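Local coordinates for protein ulvan Lyase-PL25 (Pseudoalteromonas sp. PLSV, PDB 5UAM) that cleaves ulvan, the sulfated cell-wall polysaccharide of green seaweeds, as a polysaccharide lyase of family 25 built on a beta-propeller fold with a structural zinc site, at residues A[220-225]-A[236-241]; A[256-261]-A[303-308]; A[260-265]-A[289-294]; A[186-191]-A[204-209]. One frame throughout, in Å; residues are numbered along the deposited sequence. Where two conformers were deposited one is given.

Contact 1 of 4, residues A[220-225]-A[236-241]; sequences SWYAWA and SYDYHV. With ZN (zinc ion), chain D; PO4 (phosphate ion), chain E.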
# COMPACT_ATOMS: atom_id res chain seq x y z
N SER A 220 -18.33 -1.02 3.36
CA SER A 220 -17.13 -1.44 2.65
C SER A 220 -15.96 -0.66 3.23
O SER A 220 -16.15 0.39 3.85
CB SER A 220 -17.33 -1.17 1.15
OG SER A 220 -16.27 -1.63 0.35
N TRP A 221 -14.74 -1.17 3.02
CA TRP A 221 -13.59 -0.64 3.74
C TRP A 221 -12.33 -0.64 2.87
O TRP A 221 -12.22 -1.40 1.91
CB TRP A 221 -13.27 -1.51 4.95
CG TRP A 221 -14.40 -1.65 5.92
CD1 TRP A 221 -15.31 -2.69 6.01
CD2 TRP A 221 -14.75 -0.73 6.96
NE1 TRP A 221 -16.18 -2.46 7.04
CE2 TRP A 221 -15.86 -1.26 7.64
CE3 TRP A 221 -14.22 0.50 7.38
CZ2 TRP A 221 -16.45 -0.61 8.72
CZ3 TRP A 221 -14.81 1.15 8.45
CH2 TRP A 221 -15.91 0.60 9.11
N TYR A 222 -11.36 0.17 3.30
CA TYR A 222 -10.00 0.10 2.78
C TYR A 222 -9.04 0.22 3.95
O TYR A 222 -9.14 1.17 4.74
CB TYR A 222 -9.72 1.23 1.77
CG TYR A 222 -10.49 1.07 0.49
CD1 TYR A 222 -11.77 1.62 0.36
CD2 TYR A 222 -9.97 0.38 -0.60
CE1 TYR A 222 -12.51 1.46 -0.80
CE2 TYR A 222 -10.69 0.22 -1.75
CZ TYR A 222 -11.96 0.80 -1.87
OH TYR A 222 -12.69 0.64 -3.02
N ALA A 223 -8.11 -0.72 4.07
CA ALA A 223 -7.24 -0.80 5.24
C ALA A 223 -5.78 -0.81 4.82
O ALA A 223 -5.42 -1.24 3.73
CB ALA A 223 -7.54 -2.07 6.05
N TRP A 224 -4.93 -0.34 5.73
CA TRP A 224 -3.49 -0.41 5.62
C TRP A 224 -2.96 -0.97 6.94
O TRP A 224 -3.16 -0.36 8.01
CB TRP A 224 -2.89 0.97 5.35
CG TRP A 224 -1.47 0.99 4.88
CD1 TRP A 224 -1.05 1.06 3.57
CD2 TRP A 224 -0.28 0.96 5.68
NE1 TRP A 224 0.32 1.10 3.52
CE2 TRP A 224 0.81 1.04 4.80
CE3 TRP A 224 -0.03 0.89 7.05
CZ2 TRP A 224 2.13 1.03 5.25
CZ3 TRP A 224 1.28 0.89 7.48
CH2 TRP A 224 2.32 0.95 6.60
N ALA A 225 -2.31 -2.12 6.85
CA ALA A 225 -1.76 -2.81 8.01
C ALA A 225 -0.25 -2.75 7.98
O ALA A 225 0.37 -2.98 6.94
CB ALA A 225 -2.19 -4.27 8.01
N SER A 236 -4.79 1.15 9.95
CA SER A 236 -5.60 2.33 9.72
C SER A 236 -6.52 2.05 8.54
O SER A 236 -6.18 1.29 7.64
CB SER A 236 -4.77 3.58 9.48
OG SER A 236 -3.91 3.39 8.37
N TYR A 237 -7.70 2.65 8.56
CA TYR A 237 -8.65 2.31 7.52
C TYR A 237 -9.65 3.44 7.32
O TYR A 237 -9.91 4.20 8.24
CB TYR A 237 -9.38 1.00 7.82
CG TYR A 237 -9.98 0.78 9.20
CD1 TYR A 237 -9.17 0.44 10.29
CD2 TYR A 237 -11.35 0.82 9.40
CE1 TYR A 237 -9.71 0.17 11.52
CE2 TYR A 237 -11.90 0.55 10.62
CZ TYR A 237 -11.08 0.21 11.69
OH TYR A 237 -11.65 -0.08 12.91
N ASP A 238 -10.17 3.55 6.10
CA ASP A 238 -11.30 4.44 5.84
C ASP A 238 -12.50 3.62 5.39
O ASP A 238 -12.40 2.43 5.06
CB ASP A 238 -10.97 5.62 4.89
CG ASP A 238 -10.60 5.21 3.45
OD1 ASP A 238 -10.10 4.11 3.20
OD2 ASP A 238 -10.78 6.07 2.54
N TYR A 239 -13.66 4.28 5.42
CA TYR A 239 -14.94 3.65 5.14
C TYR A 239 -15.44 4.03 3.75
O TYR A 239 -15.46 5.22 3.41
CB TYR A 239 -15.96 4.05 6.19
CG TYR A 239 -17.36 3.53 5.91
CD1 TYR A 239 -17.70 2.23 6.21
CD2 TYR A 239 -18.34 4.36 5.40
CE1 TYR A 239 -18.97 1.76 5.98
CE2 TYR A 239 -19.62 3.90 5.16
CZ TYR A 239 -19.93 2.59 5.46
OH TYR A 239 -21.21 2.14 5.22
N HIS A 240 -15.86 3.04 2.98
CA HIS A 240 -16.46 3.23 1.66
C HIS A 240 -17.97 3.04 1.77
O HIS A 240 -18.44 1.97 2.18
CB HIS A 240 -15.82 2.25 0.67
CG HIS A 240 -16.51 2.16 -0.66
ND1 HIS A 240 -16.87 3.28 -1.39
CD2 HIS A 240 -16.90 1.09 -1.39
CE1 HIS A 240 -17.45 2.89 -2.51
NE2 HIS A 240 -17.47 1.57 -2.54
N VAL A 241 -18.72 4.09 1.44
CA VAL A 241 -20.18 4.01 1.27
C VAL A 241 -20.39 3.36 -0.09
O VAL A 241 -20.27 4.02 -1.13
CB VAL A 241 -20.84 5.38 1.31
CG1 VAL A 241 -22.37 5.22 1.37
CG2 VAL A 241 -20.31 6.26 2.44
ZN ZN D . -18.36 0.24 -3.81
P PO4 E . -11.35 -1.07 -6.11
O1 PO4 E . -12.59 -0.49 -6.77
O2 PO4 E . -11.45 -0.96 -4.64
O3 PO4 E . -10.20 -0.23 -6.62
O4 PO4 E . -11.24 -2.53 -6.51

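Contact 2 of 4, residues A[256-261]-A[303-308]; sequences TERHDV and WTFNGS. With EDO (1,2-ethanediol), chain M; EDO (1,2-ethanediol), chain H.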
# COMPACT_ATOMS: atom_id res chain seq x y z
N THR A 256 -16.85 6.25 -5.82
CA THR A 256 -15.76 5.89 -4.93
C THR A 256 -15.86 6.57 -3.57
O THR A 256 -14.86 6.66 -2.85
CB THR A 256 -14.40 6.24 -5.55
OG1 THR A 256 -14.31 7.65 -5.74
CG2 THR A 256 -14.21 5.54 -6.87
N GLU A 257 -17.05 7.03 -3.18
CA GLU A 257 -17.23 7.77 -1.94
C GLU A 257 -16.65 7.03 -0.75
O GLU A 257 -17.05 5.90 -0.44
CB GLU A 257 -18.72 8.02 -1.71
CG GLU A 257 -18.98 8.92 -0.50
CD GLU A 257 -20.44 9.28 -0.29
OE1 GLU A 257 -21.27 9.07 -1.21
OE2 GLU A 257 -20.75 9.82 0.79
N ARG A 258 -15.71 7.68 -0.06
CA ARG A 258 -15.11 7.16 1.16
C ARG A 258 -15.00 8.32 2.13
O ARG A 258 -14.85 9.47 1.71
CB ARG A 258 -13.71 6.58 0.90
CG ARG A 258 -13.71 5.39 -0.05
CD ARG A 258 -12.41 5.24 -0.84
NE ARG A 258 -11.25 4.96 0.00
CZ ARG A 258 -10.14 4.36 -0.41
NH1 ARG A 258 -10.00 3.97 -1.67
NH2 ARG A 258 -9.17 4.12 0.47
N HIS A 259 -15.07 8.03 3.43
CA HIS A 259 -14.90 9.07 4.44
C HIS A 259 -14.16 8.52 5.64
O HIS A 259 -14.17 7.31 5.91
CB HIS A 259 -16.23 9.57 4.98
CG HIS A 259 -17.16 10.07 3.93
ND1 HIS A 259 -16.97 11.27 3.27
CD2 HIS A 259 -18.30 9.54 3.43
CE1 HIS A 259 -17.94 11.43 2.39
NE2 HIS A 259 -18.76 10.40 2.47
N ASP A 260 -13.57 9.45 6.38
CA ASP A 260 -13.08 9.27 7.75
C ASP A 260 -11.85 8.39 7.80
O ASP A 260 -11.40 7.84 6.79
CB ASP A 260 -14.20 8.74 8.67
CG ASP A 260 -15.44 9.62 8.65
OD1 ASP A 260 -15.34 10.84 8.37
OD2 ASP A 260 -16.55 9.09 8.93
N VAL A 261 -11.23 8.30 8.98
CA VAL A 261 -10.12 7.38 9.17
C VAL A 261 -10.20 6.83 10.59
O VAL A 261 -10.57 7.54 11.52
CB VAL A 261 -8.75 8.00 8.81
CG1 VAL A 261 -8.30 9.04 9.81
CG2 VAL A 261 -7.69 6.91 8.65
N TRP A 303 -14.05 13.48 0.74
CA TRP A 303 -13.84 12.11 0.31
C TRP A 303 -12.39 11.71 0.54
O TRP A 303 -11.46 12.49 0.28
CB TRP A 303 -14.17 11.96 -1.17
CG TRP A 303 -15.63 12.02 -1.51
CD1 TRP A 303 -16.63 12.63 -0.80
CD2 TRP A 303 -16.26 11.43 -2.66
NE1 TRP A 303 -17.83 12.45 -1.43
CE2 TRP A 303 -17.63 11.72 -2.57
CE3 TRP A 303 -15.80 10.68 -3.74
CZ2 TRP A 303 -18.55 11.29 -3.53
CZ3 TRP A 303 -16.71 10.27 -4.70
CH2 TRP A 303 -18.07 10.57 -4.58
N THR A 304 -12.19 10.48 1.02
CA THR A 304 -10.87 10.02 1.44
C THR A 304 -10.27 8.99 0.50
O THR A 304 -10.95 8.36 -0.32
CB THR A 304 -10.93 9.43 2.86
OG1 THR A 304 -12.00 8.48 2.92
CG2 THR A 304 -11.17 10.54 3.87
N PHE A 305 -8.96 8.85 0.63
CA PHE A 305 -8.20 7.77 0.02
C PHE A 305 -7.14 7.44 1.04
O PHE A 305 -6.39 8.32 1.47
CB PHE A 305 -7.57 8.23 -1.31
CG PHE A 305 -6.82 7.14 -2.04
CD1 PHE A 305 -7.51 6.22 -2.82
CD2 PHE A 305 -5.44 7.06 -1.97
CE1 PHE A 305 -6.81 5.23 -3.50
CE2 PHE A 305 -4.76 6.08 -2.65
CZ PHE A 305 -5.45 5.18 -3.41
N ASN A 306 -7.13 6.20 1.50
CA ASN A 306 -6.34 5.86 2.66
C ASN A 306 -4.84 6.01 2.40
O ASN A 306 -4.35 5.95 1.26
CB ASN A 306 -6.68 4.44 3.11
CG ASN A 306 -6.31 4.18 4.53
OD1 ASN A 306 -6.34 5.07 5.36
ND2 ASN A 306 -5.96 2.93 4.81
N GLY A 307 -4.11 6.20 3.49
CA GLY A 307 -2.67 6.33 3.48
C GLY A 307 -2.04 5.22 4.29
O GLY A 307 -2.16 4.06 3.90
N SER A 308 -1.37 5.54 5.39
CA SER A 308 -0.60 4.57 6.15
C SER A 308 -0.56 5.02 7.60
O SER A 308 -1.03 6.11 7.94
CB SER A 308 0.82 4.47 5.60
OG SER A 308 1.41 5.77 5.65
C1 EDO M . -6.81 1.33 -2.25
O1 EDO M . -7.97 2.08 -2.61
C2 EDO M . -6.06 2.13 -1.21
O2 EDO M . -6.83 2.31 -0.04
C1 EDO H . -9.96 7.60 -5.28
O1 EDO H . -9.03 8.68 -5.01
C2 EDO H . -11.12 7.58 -4.28
O2 EDO H . -12.07 8.63 -4.55
O HOH W 1 -13.19 8.70 -1.98

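Contact 3 of 4, residues A[260-265]-A[289-294]; sequences DVYFMS and VADEKT. With EDO (1,2-ethanediol), chain L.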
# COMPACT_ATOMS: atom_id res chain seq x y z
N ASP A 260 -13.57 9.45 6.38
CA ASP A 260 -13.08 9.27 7.75
C ASP A 260 -11.85 8.39 7.80
O ASP A 260 -11.40 7.84 6.79
CB ASP A 260 -14.20 8.74 8.67
CG ASP A 260 -15.44 9.62 8.65
OD1 ASP A 260 -15.34 10.84 8.37
OD2 ASP A 260 -16.55 9.09 8.93
N VAL A 261 -11.23 8.30 8.98
CA VAL A 261 -10.12 7.38 9.17
C VAL A 261 -10.20 6.83 10.59
O VAL A 261 -10.57 7.54 11.52
CB VAL A 261 -8.75 8.00 8.81
CG1 VAL A 261 -8.30 9.04 9.81
CG2 VAL A 261 -7.69 6.91 8.65
N TYR A 262 -9.89 5.54 10.70
CA TYR A 262 -10.02 4.75 11.91
C TYR A 262 -8.69 4.06 12.19
O TYR A 262 -7.84 3.92 11.30
CB TYR A 262 -11.07 3.67 11.70
CG TYR A 262 -12.46 4.11 11.28
CD1 TYR A 262 -12.74 4.44 9.97
CD2 TYR A 262 -13.49 4.11 12.19
CE1 TYR A 262 -14.01 4.80 9.58
CE2 TYR A 262 -14.77 4.46 11.81
CZ TYR A 262 -15.02 4.78 10.50
OH TYR A 262 -16.30 5.14 10.10
N PHE A 263 -8.54 3.57 13.42
CA PHE A 263 -7.31 2.93 13.87
C PHE A 263 -7.59 1.80 14.85
O PHE A 263 -8.39 1.96 15.77
CB PHE A 263 -6.40 3.94 14.59
CG PHE A 263 -5.13 3.35 15.10
CD1 PHE A 263 -4.03 3.23 14.27
CD2 PHE A 263 -5.05 2.84 16.39
CE1 PHE A 263 -2.87 2.63 14.74
CE2 PHE A 263 -3.91 2.25 16.83
CZ PHE A 263 -2.82 2.15 16.01
N MET A 264 -6.90 0.67 14.69
CA MET A 264 -6.92 -0.36 15.70
C MET A 264 -5.62 -1.16 15.65
O MET A 264 -4.85 -1.06 14.69
CB MET A 264 -8.16 -1.27 15.57
CG MET A 264 -8.25 -2.02 14.28
SD MET A 264 -9.96 -2.61 14.12
CE MET A 264 -9.88 -3.52 12.57
N SER A 265 -5.42 -1.98 16.67
CA SER A 265 -4.20 -2.75 16.86
C SER A 265 -4.55 -4.22 17.05
O SER A 265 -5.58 -4.56 17.61
CB SER A 265 -3.46 -2.21 18.09
OG SER A 265 -2.17 -2.78 18.27
N VAL A 289 -19.44 -0.45 15.50
CA VAL A 289 -18.41 -0.53 16.52
C VAL A 289 -17.26 0.41 16.20
O VAL A 289 -16.69 1.04 17.10
CB VAL A 289 -17.93 -1.98 16.68
CG1 VAL A 289 -16.62 -2.04 17.51
CG2 VAL A 289 -19.05 -2.81 17.30
N ALA A 290 -16.87 0.49 14.92
CA ALA A 290 -15.77 1.37 14.55
C ALA A 290 -16.10 2.82 14.88
O ALA A 290 -15.26 3.55 15.42
CB ALA A 290 -15.45 1.21 13.06
N ASP A 291 -17.29 3.28 14.52
CA ASP A 291 -17.67 4.65 14.84
C ASP A 291 -17.65 4.92 16.34
O ASP A 291 -17.37 6.04 16.76
CB ASP A 291 -19.06 4.98 14.28
CG ASP A 291 -19.05 5.24 12.78
OD1 ASP A 291 -17.95 5.31 12.18
OD2 ASP A 291 -20.13 5.37 12.19
N GLU A 292 -17.93 3.91 17.15
CA GLU A 292 -17.95 4.06 18.60
C GLU A 292 -16.56 3.98 19.21
O GLU A 292 -16.28 4.68 20.19
CB GLU A 292 -18.85 2.98 19.20
CG GLU A 292 -18.91 2.93 20.73
CD GLU A 292 -19.74 4.05 21.33
OE1 GLU A 292 -20.42 4.77 20.57
OE2 GLU A 292 -19.70 4.20 22.58
N LYS A 293 -15.67 3.13 18.66
CA LYS A 293 -14.46 2.72 19.37
C LYS A 293 -13.15 2.99 18.64
O LYS A 293 -12.12 3.15 19.32
CB LYS A 293 -14.50 1.22 19.69
CG LYS A 293 -15.60 0.79 20.63
CD LYS A 293 -15.43 1.39 22.02
CE LYS A 293 -16.53 0.93 22.96
NZ LYS A 293 -16.44 1.67 24.25
N THR A 294 -13.14 3.04 17.31
CA THR A 294 -11.87 3.14 16.59
C THR A 294 -11.74 4.38 15.71
O THR A 294 -10.68 4.56 15.09
CB THR A 294 -11.63 1.91 15.72
OG1 THR A 294 -12.64 1.83 14.69
CG2 THR A 294 -11.65 0.64 16.55
C1 EDO L . -13.94 7.06 18.63
O1 EDO L . -12.98 8.13 18.53
C2 EDO L . -15.32 7.60 18.96
O2 EDO L . -15.82 8.33 17.83

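Contact 4 of 4, residues A[186-191]-A[204-209]; sequences SDWVYQ and VSFLKH. With EDO (1,2-ethanediol), chain J.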
# COMPACT_ATOMS: atom_id res chain seq x y z
N SER A 186 -16.98 -7.01 0.41
CA SER A 186 -16.19 -8.11 0.94
C SER A 186 -15.61 -7.73 2.29
O SER A 186 -15.31 -6.56 2.55
CB SER A 186 -15.01 -8.45 0.02
OG SER A 186 -15.43 -8.72 -1.30
N ASP A 187 -15.42 -8.74 3.13
CA ASP A 187 -14.69 -8.51 4.36
C ASP A 187 -13.21 -8.30 4.06
O ASP A 187 -12.68 -8.76 3.05
CB ASP A 187 -14.78 -9.73 5.28
CG ASP A 187 -16.17 -9.96 5.88
OD1 ASP A 187 -17.17 -9.26 5.57
OD2 ASP A 187 -16.25 -10.90 6.70
N TRP A 188 -12.53 -7.60 4.97
CA TRP A 188 -11.07 -7.60 5.02
C TRP A 188 -10.63 -8.68 5.99
O TRP A 188 -11.27 -8.87 7.04
CB TRP A 188 -10.49 -6.25 5.42
CG TRP A 188 -10.53 -5.27 4.29
CD1 TRP A 188 -11.65 -4.73 3.73
CD2 TRP A 188 -9.43 -4.77 3.55
NE1 TRP A 188 -11.31 -3.91 2.70
CE2 TRP A 188 -9.95 -3.90 2.57
CE3 TRP A 188 -8.05 -4.96 3.62
CZ2 TRP A 188 -9.13 -3.21 1.67
CZ3 TRP A 188 -7.22 -4.25 2.69
CH2 TRP A 188 -7.78 -3.40 1.76
N VAL A 189 -9.56 -9.37 5.63
CA VAL A 189 -9.13 -10.57 6.34
C VAL A 189 -7.62 -10.57 6.45
O VAL A 189 -6.90 -9.84 5.77
CB VAL A 189 -9.56 -11.85 5.60
CG1 VAL A 189 -11.07 -11.87 5.35
CG2 VAL A 189 -8.80 -11.97 4.28
N TYR A 190 -7.13 -11.50 7.27
CA TYR A 190 -5.76 -11.96 7.13
C TYR A 190 -5.72 -13.47 7.01
O TYR A 190 -6.63 -14.18 7.44
CB TYR A 190 -4.86 -11.50 8.29
CG TYR A 190 -5.21 -12.09 9.64
CD1 TYR A 190 -4.75 -13.34 10.02
CD2 TYR A 190 -5.98 -11.39 10.56
CE1 TYR A 190 -5.05 -13.88 11.26
CE2 TYR A 190 -6.28 -11.92 11.80
CZ TYR A 190 -5.81 -13.17 12.16
OH TYR A 190 -6.13 -13.68 13.41
N GLN A 191 -4.64 -13.96 6.37
CA GLN A 191 -4.27 -15.36 6.45
C GLN A 191 -2.90 -15.46 7.08
O GLN A 191 -1.98 -14.71 6.74
CB GLN A 191 -4.27 -16.04 5.07
CG GLN A 191 -5.65 -16.21 4.47
CD GLN A 191 -5.66 -17.07 3.25
OE1 GLN A 191 -5.69 -16.59 2.10
NE2 GLN A 191 -5.64 -18.38 3.47
N VAL A 204 -9.24 -14.97 8.42
CA VAL A 204 -9.89 -14.42 9.60
C VAL A 204 -10.36 -13.01 9.25
O VAL A 204 -9.55 -12.15 8.88
CB VAL A 204 -8.89 -14.35 10.77
CG1 VAL A 204 -9.52 -13.69 11.99
CG2 VAL A 204 -8.38 -15.73 11.13
N SER A 205 -11.68 -12.79 9.35
CA SER A 205 -12.26 -11.49 9.03
C SER A 205 -12.04 -10.50 10.16
O SER A 205 -12.40 -10.78 11.31
CB SER A 205 -13.77 -11.58 8.78
OG SER A 205 -14.06 -12.31 7.61
N PHE A 206 -11.50 -9.31 9.84
CA PHE A 206 -11.35 -8.26 10.84
C PHE A 206 -12.16 -7.00 10.56
O PHE A 206 -12.41 -6.23 11.50
CB PHE A 206 -9.86 -7.92 11.11
CG PHE A 206 -9.15 -7.26 9.96
CD1 PHE A 206 -8.49 -8.01 9.00
CD2 PHE A 206 -9.14 -5.88 9.85
CE1 PHE A 206 -7.84 -7.40 7.95
CE2 PHE A 206 -8.49 -5.26 8.81
CZ PHE A 206 -7.84 -6.03 7.85
N LEU A 207 -12.66 -6.81 9.34
CA LEU A 207 -13.62 -5.75 9.04
C LEU A 207 -14.78 -6.36 8.28
O LEU A 207 -14.56 -7.10 7.31
CB LEU A 207 -13.02 -4.61 8.22
CG LEU A 207 -12.11 -3.67 9.02
CD1 LEU A 207 -11.25 -2.83 8.07
CD2 LEU A 207 -12.93 -2.77 9.93
N LYS A 208 -15.99 -6.06 8.73
CA LYS A 208 -17.21 -6.66 8.20
C LYS A 208 -17.85 -5.82 7.11
O LYS A 208 -18.13 -4.63 7.31
CB LYS A 208 -18.22 -6.75 9.35
CG LYS A 208 -19.59 -7.30 8.98
CD LYS A 208 -19.50 -8.78 8.67
CE LYS A 208 -20.87 -9.38 8.65
NZ LYS A 208 -20.82 -10.85 8.39
N HIS A 209 -18.16 -6.45 5.98
CA HIS A 209 -19.09 -5.89 5.01
C HIS A 209 -20.49 -6.43 5.28
O HIS A 209 -20.66 -7.58 5.70
CB HIS A 209 -18.67 -6.21 3.57
CG HIS A 209 -19.25 -7.49 3.04
ND1 HIS A 209 -18.71 -8.73 3.32
CD2 HIS A 209 -20.33 -7.72 2.26
CE1 HIS A 209 -19.43 -9.67 2.74
NE2 HIS A 209 -20.42 -9.08 2.08
C1 EDO J . -19.33 -12.22 5.35
O1 EDO J . -19.57 -10.90 5.86
C2 EDO J . -20.66 -12.92 5.11
O2 EDO J . -21.43 -12.16 4.17
O HOH W 2 -17.92 -11.88 8.69

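Contact 1 of 4, residues A[220-225]-A[236-241]
Strands 217-227 and 232-243, an antiparallel beta hairpin of the propeller, meet here and carry a zinc ligand and a substrate-binding tyrosine on one face. Tyr222 and Asp238 form a hydrogen-bonded pair, Tyr222 N giving to Asp238 O at 3.0 Å and Asp238 N returning to Tyr222 O. On the face of Trp221, Ala223, Tyr237 and Tyr239, aromatic rings gather: Tyr239 turns its edge to the indole face, CD1 lying 3.8 Å from Trp221 CH2 with the planes at 73°, while Tyr237 makes an offset edge-to-face pair with the same indole, its CD2 3.5 Å from Trp221 CE3. On the other face His240, its CG anti to the backbone N (chi1 169°), runs alongside Tyr222 and binds zinc through NE2 at 2.0 Å; His184, Cys242 and His254 complete the site. Tyr222 OH donates at 2.6 Å to O2 of a bound phosphate, probably from the crystallisation liquor. A phenylalanine in place of Tyr222 would probably leave that phosphate oxygen without this donor, though His99, His119, His184 and Arg180 also hold the ion. The hairpin thus sets a metal ligand beside an anion-binding hydroxyl, consistent with a pocket for an anionic sugar.

Contact 2 of 4, residues A[256-261]-A[303-308]
Glu257 lies over one face of the Trp303 indole, its CA 3.6 Å from the centroid of the six-membered ring and only 8° off the ring normal, a CH-pi contact continued by CB and CG along the ring system. His259 reaches the same indole with CE1, 3.7 Å from Trp303 CD1. His259 NE2 also donates to Glu257 OE2 at 2.7 Å, nearly straight and on the anti lone pair, which ties both partners of the tryptophan to each other. Thr304 N gives a backbone bond to Arg258 O at 2.9 Å. Farther along, the Arg258 chain bends at its third torsion (chi3 64°), which lays the guanidinium beside Phe305, with Phe305 CA over one face and NH1 3.5 Å from Phe305 CD1. Segments 258-261 and 303-308 run at 65° to each other, joining strand 258-267 to strand 303-311 of the next propeller sheet. A water donates to both Thr256 O and Thr304 O, 2.8 Å from each, and bridges the segments. In the second shell, Asp238 OD2 takes a salt bridge from Arg258 NE and a hydrogen bond from Thr304 OG1, while Leu302 O engages His259 ND1 and Trp243 NE1 engages Glu257 OE1.

Contact 3 of 4, residues A[260-265]-A[289-294]
The Tyr262 ring meets the end of helix 287-293 chiefly along its rim: Asp291 OD1 and Ala290 O lie at its edge, in the ring plane, while Ala290 CB comes in obliquely, 3.5 Å from Tyr262 CE2. The Asp291 carboxylate is nearly coplanar with the ring, the two planes 10° apart, and Tyr262 OH donates to Asp291 OD1 at 2.7 Å, meeting that oxygen nearly along its C-O axis. The phenol reaches this position with CG beside the backbone N and opposite the carbonyl carbon (chi1 -57°), which carries the ring over toward the helix. Thr294, where the chain leaves the helix, crosses Tyr262 at about a right angle, its OG1 3.5 Å from Tyr262 CD2. Its carbonyl serves the strand directly: Phe263 N donates to Thr294 O at 2.9 Å, and Tyr262 CA adds a CA-H...O contact to the same oxygen at 3.3 Å. Thr294 CG2 packs against Met264 CB at 4.1 Å. Replacing Tyr262 with an alanine would probably open a gap beside Ala290 and leave Asp291 OD1 without its phenol donor. Thr294 OG1 also bonds to the Tyr237 hydroxyl, linking the helix end to the neighbouring strand 232-243. Beyond the helix the chain enters strand 295-297, which pairs antiparallel with strand 258-267; on its other side strand 258-267 is flanked by strand 232-243, whose Tyr237 ring meets that of Tyr262, and Val261 and Phe263 pack on strand 317-324 of the following sheet.

Contact 4 of 4, residues A[186-191]-A[204-209]
Asp187 holds CG opposite its carbonyl carbon (chi1 -70°), bringing the carboxylate to Ser205 and His209, while Phe206 places CG between the backbone N and the carbonyl carbon (chi1 68°) and sets its ring face against Trp188 CB. The two segments belong to the beta hairpin of strands 188-193 and 204-211, whose antiparallel pairing is interrupted by a classic beta bulge: Phe206 and Leu207 both face Trp188. Phe206 N donates to Trp188 O at 2.8 Å, whereas Leu207 N reaches the same oxygen only weakly. Past the bulge, Tyr190 and Val204 form a regular hydrogen-bonded pair. Their side chains run together in the same direction, with Val204 CB over one face of the phenol ring, 3.8 Å from its centroid. Trp188 CB makes a similar CH-pi contact over the Phe206 face, and Val189 O lies at the edge of that ring. The indole itself leads off toward Arg180, a substrate-binding residue, and Tyr164, the proton acceptor, and its NE1 is held by Trp221 O. At the open end of the pairing the Asp187 carboxylate is gripped at both oxygens. Ser205 OG donates to Asp187 OD2 at 2.8 Å on its anti lone pair. On Asp187 OD1, His209 N at 3.0 Å and His209 ND1 at 2.8 Å arrive from opposite faces of the carboxylate plane.

In the fold
The four contacts illustrate how successive antiparallel strands of the propeller are paired and joined to the next sheet. Along the chain contact 4 comes first, then contact 1, then contacts 2 and 3, which both start on strand 258-267 and share Asp260 and Val261. Strands 188-193, 204-211, 217-227, 232-243 and 258-267 pair in that order, so contacts 4 and 1 are successive hairpins, centres about 11 Å apart. Contact 2, its centre about 7 Å from that of contact 1, leads to strand 303-311; contact 3, its centre about 13 Å from that of contact 2, docks helix 287-293. Zinc ligand His240 and substrate-binding Tyr222 lie in contact 1, between contacts 4 and 2.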